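Local coordinates for acetyl-CoA C-acetyltransferase (Syntrophomonas wolfei subsp. wolfei, PDB 7N7Z), which probably catalyses the thiolase reaction, the reversible condensation of two acetyl-CoA molecules to acetoacetyl-CoA with release of coenzyme A, at residues Tyr372-Leu375 against Glu376-Leu380; Gly197-Asp200 against Arg201-Val204. One frame throughout, in Å; residues are numbered along the deposited sequence.

From the N terminus, contact 2 comes first: residues 197-204 form the loop that leaves helix 176-196 and leads to strand 206-208, in the N-terminal thiolase domain. Contact 1 follows much later, at the end of helix 360-378 in the C-terminal one, just before strand 382-387. Both are local contacts within continuous chain, one in a loop and one at a helix end, lying in series without nesting or crossing, their centres about 13 Å apart. They meet through Arg201, whose NH1 forms a salt bridge with Glu376 OE1 at 2.7 Å and probably a hydrogen bond with Tyr373 O, while Glu202 CB packs against Tyr373 CD2. The loop is thereby tied to the helix, which joins the two thiolase domains.

Contact 1: residues Tyr372-Leu375 against Glu376-Leu380; sequences YYEL and ERLGL
Arg377 grips the carboxylate of Glu374 side-on, three residues back along the helix. Its NH2 donates to Glu374 OE2 at 2.6 Å, nearly straight at 168°, on the syn side but tilted out of the carboxylate plane; its NE makes a longer bond of 3.3 Å to Glu374 OE1, reached from above that plane. Both oxygens lie near the guanidinium plane, yet the two flat groups are twisted 43° apart. A bend at chi3 (72°) turns the guanidinium back alongside the glutamate. Glu374 OE2 also accepts from His349 ND1, so two donors hold it. Glu376 sends its carboxylate to Arg201 instead, while its CB lies obliquely by the Tyr372 ring. Here helix 360-378 runs out: Glu376 N to Tyr372 O (2.8 Å), Arg377 N to Tyr373 O and Leu378 N to Glu374 O continue the helical bonding, then Gly379 takes positive phi and the chain turns away toward strand 382-387. Leu380 N bonds back to Leu375 O at 2.9 Å, and beside it the two leucine side chains cross at about a right angle, Leu375 CD2 lying 3.7 Å from Leu380 CB. Both leucines also touch Tyr316 of strand 316-319. Leu378 CD1 packs 3.6 Å from Glu374 OE2.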
# COMPACT_ATOMS: atom_id res chain seq x y z
N TYR B 372 -19.67 -16.44 34.77
CA TYR B 372 -19.25 -16.98 36.06
C TYR B 372 -19.33 -15.93 37.16
O TYR B 372 -19.96 -16.14 38.20
CB TYR B 372 -17.83 -17.53 35.98
CG TYR B 372 -17.19 -17.64 37.35
CD1 TYR B 372 -17.50 -18.69 38.20
CD2 TYR B 372 -16.29 -16.68 37.80
CE1 TYR B 372 -16.93 -18.79 39.45
CE2 TYR B 372 -15.72 -16.77 39.06
CZ TYR B 372 -16.04 -17.82 39.88
OH TYR B 372 -15.48 -17.92 41.13
N TYR B 373 -18.68 -14.78 36.94
CA TYR B 373 -18.59 -13.78 38.00
C TYR B 373 -19.96 -13.22 38.37
O TYR B 373 -20.13 -12.73 39.49
CB TYR B 373 -17.65 -12.66 37.57
CG TYR B 373 -16.20 -12.98 37.87
CD1 TYR B 373 -15.68 -12.83 39.15
CD2 TYR B 373 -15.35 -13.45 36.87
CE1 TYR B 373 -14.36 -13.12 39.42
CE2 TYR B 373 -14.03 -13.74 37.14
CZ TYR B 373 -13.54 -13.58 38.41
OH TYR B 373 -12.22 -13.87 38.69
N GLU B 374 -20.94 -13.28 37.46
CA GLU B 374 -22.30 -12.93 37.84
C GLU B 374 -22.92 -14.03 38.69
O GLU B 374 -23.65 -13.74 39.65
CB GLU B 374 -23.14 -12.66 36.59
CG GLU B 374 -24.54 -12.12 36.90
CD GLU B 374 -24.52 -10.70 37.44
OE1 GLU B 374 -23.42 -10.12 37.57
OE2 GLU B 374 -25.61 -10.17 37.74
N LEU B 375 -22.65 -15.29 38.35
CA LEU B 375 -23.06 -16.38 39.23
C LEU B 375 -22.49 -16.19 40.63
O LEU B 375 -23.20 -16.33 41.63
CB LEU B 375 -22.61 -17.73 38.65
CG LEU B 375 -23.21 -18.21 37.33
CD1 LEU B 375 -22.66 -19.59 37.00
CD2 LEU B 375 -24.72 -18.24 37.39
N GLU B 376 -21.20 -15.85 40.71
CA GLU B 376 -20.55 -15.70 42.01
C GLU B 376 -21.14 -14.52 42.78
O GLU B 376 -21.29 -14.60 44.01
CB GLU B 376 -19.05 -15.52 41.81
CG GLU B 376 -18.23 -15.74 43.08
CD GLU B 376 -17.88 -14.44 43.79
OE1 GLU B 376 -17.80 -13.39 43.13
OE2 GLU B 376 -17.68 -14.48 45.03
N ARG B 377 -21.47 -13.43 42.09
CA ARG B 377 -22.01 -12.26 42.79
C ARG B 377 -23.41 -12.53 43.31
O ARG B 377 -23.80 -11.96 44.34
CB ARG B 377 -22.01 -11.05 41.86
CG ARG B 377 -22.55 -9.77 42.51
CD ARG B 377 -22.68 -8.64 41.50
NE ARG B 377 -23.78 -8.84 40.56
CZ ARG B 377 -24.98 -8.31 40.68
NH1 ARG B 377 -25.31 -7.54 41.71
NH2 ARG B 377 -25.89 -8.55 39.74
N LEU B 378 -24.18 -13.37 42.63
CA LEU B 378 -25.55 -13.67 43.02
C LEU B 378 -25.68 -14.99 43.77
O LEU B 378 -26.80 -15.38 44.12
CB LEU B 378 -26.46 -13.69 41.79
CG LEU B 378 -26.40 -12.44 40.91
CD1 LEU B 378 -27.38 -12.54 39.75
CD2 LEU B 378 -26.67 -11.19 41.74
N GLY B 379 -24.57 -15.68 44.04
CA GLY B 379 -24.64 -16.95 44.73
C GLY B 379 -25.37 -18.04 43.98
O GLY B 379 -25.88 -18.97 44.60
N LEU B 380 -25.43 -17.94 42.65
CA LEU B 380 -26.13 -18.92 41.84
C LEU B 380 -25.20 -20.09 41.52
O LEU B 380 -24.02 -20.10 41.88
CB LEU B 380 -26.65 -18.26 40.56
CG LEU B 380 -27.59 -17.07 40.77
CD1 LEU B 380 -27.75 -16.28 39.48
CD2 LEU B 380 -28.94 -17.52 41.30

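Contact 2: residues Gly197-Asp200 against Arg201-Val204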
# COMPACT_ATOMS: atom_id res chain seq x y z
N GLY B 197 -18.99 -0.82 39.64
CA GLY B 197 -17.87 -1.71 39.87
C GLY B 197 -18.21 -3.18 39.81
O GLY B 197 -17.48 -3.99 40.39
N ILE B 198 -19.29 -3.56 39.13
CA ILE B 198 -19.66 -4.97 39.06
C ILE B 198 -18.63 -5.77 38.28
O ILE B 198 -18.47 -6.97 38.52
CB ILE B 198 -21.07 -5.11 38.45
CG1 ILE B 198 -22.12 -4.57 39.44
CG2 ILE B 198 -21.35 -6.56 38.07
CD1 ILE B 198 -23.56 -4.88 39.08
N PHE B 199 -17.92 -5.13 37.36
CA PHE B 199 -16.91 -5.81 36.54
C PHE B 199 -15.51 -5.74 37.14
O PHE B 199 -14.57 -6.22 36.51
CB PHE B 199 -16.89 -5.21 35.13
CG PHE B 199 -18.19 -5.31 34.40
CD1 PHE B 199 -18.79 -6.54 34.19
CD2 PHE B 199 -18.82 -4.18 33.92
CE1 PHE B 199 -19.99 -6.64 33.51
CE2 PHE B 199 -20.02 -4.27 33.24
CZ PHE B 199 -20.61 -5.50 33.03
N ASP B 200 -15.36 -5.16 38.33
CA ASP B 200 -14.02 -4.96 38.88
C ASP B 200 -13.33 -6.28 39.19
O ASP B 200 -12.11 -6.41 39.02
CB ASP B 200 -14.10 -4.09 40.14
CG ASP B 200 -14.33 -2.63 39.82
OD1 ASP B 200 -14.36 -2.27 38.63
OD2 ASP B 200 -14.48 -1.83 40.77
N ARG B 201 -14.09 -7.29 39.63
CA ARG B 201 -13.48 -8.56 40.00
C ARG B 201 -12.88 -9.26 38.78
O ARG B 201 -11.74 -9.73 38.82
CB ARG B 201 -14.51 -9.46 40.68
CG ARG B 201 -15.05 -8.92 41.99
CD ARG B 201 -16.37 -9.58 42.35
NE ARG B 201 -17.41 -9.27 41.37
CZ ARG B 201 -18.37 -10.11 40.99
NH1 ARG B 201 -18.47 -11.33 41.51
NH2 ARG B 201 -19.25 -9.72 40.08
N GLU B 202 -13.65 -9.35 37.69
CA GLU B 202 -13.19 -10.08 36.52
C GLU B 202 -12.13 -9.33 35.74
O GLU B 202 -11.31 -9.95 35.04
CB GLU B 202 -14.37 -10.41 35.61
CG GLU B 202 -15.07 -9.19 35.02
CD GLU B 202 -16.44 -9.51 34.46
OE1 GLU B 202 -17.35 -9.82 35.26
OE2 GLU B 202 -16.61 -9.45 33.22
N ILE B 203 -12.11 -8.00 35.83
CA ILE B 203 -11.23 -7.20 35.00
C ILE B 203 -9.81 -7.23 35.57
O ILE B 203 -9.61 -7.26 36.79
CB ILE B 203 -11.75 -5.75 34.90
CG1 ILE B 203 -12.78 -5.64 33.77
CG2 ILE B 203 -10.60 -4.77 34.68
CD1 ILE B 203 -13.45 -4.29 33.67
N VAL B 204 -8.83 -7.24 34.67
CA VAL B 204 -7.45 -6.93 35.00
C VAL B 204 -7.08 -5.66 34.23
O VAL B 204 -7.26 -5.62 33.01
CB VAL B 204 -6.48 -8.07 34.65
CG1 VAL B 204 -6.61 -8.48 33.19
CG2 VAL B 204 -5.04 -7.67 34.98
O HOH W 1 -17.04 -6.65 41.11
O HOH W 2 -16.35 -8.78 37.93
O HOH W 3 -10.48 -4.78 38.02
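Phe199 packs against Glu202 and Ile203, while Arg201 folds back to the carbonyl of Ile198. The arginine's NH2 donates to Ile198 O at 3.3 Å, in the carbonyl plane and close to its own guanidinium plane, with an N-H...O angle of 163°. With chi3 at -63° the chain doubles back, which puts NH2 beside that oxygen. Arg201 NE meets water 1 at 2.7 Å, and this water donates to Gly197 O, linking the side chain to the start of the turn; NH1 points to helix 360-378, where Glu376 is its strongest partner. Gly197 ends helix 176-196 in a Schellman motif and opens a type I beta turn closed by Asp200 N to Gly197 O. Beyond it, Ile203 N bonds to Phe199 O at 3.1 Å, and Ile203 CD1 rests 3.8 Å from Phe199 CB. The Phe199 ring is buried among Ala193, Val194, Arg15 and Asn350. Glu202 runs beside it, OE1 at the ring edge 3.7 Å from Phe199 CD1, with carboxylate and ring planes 73° apart. Water 2 joins Glu202 OE1 and N to Ile198 O, while Glu202 OE2 is held by Arg15 and Ser370. The exposed Asp200 side chain heads away from 201-204, although its CB still touches Arg201 N at 3.2 Å. Water 3 lies between Asp200 O and Ile203 O, within hydrogen-bonding distance of both.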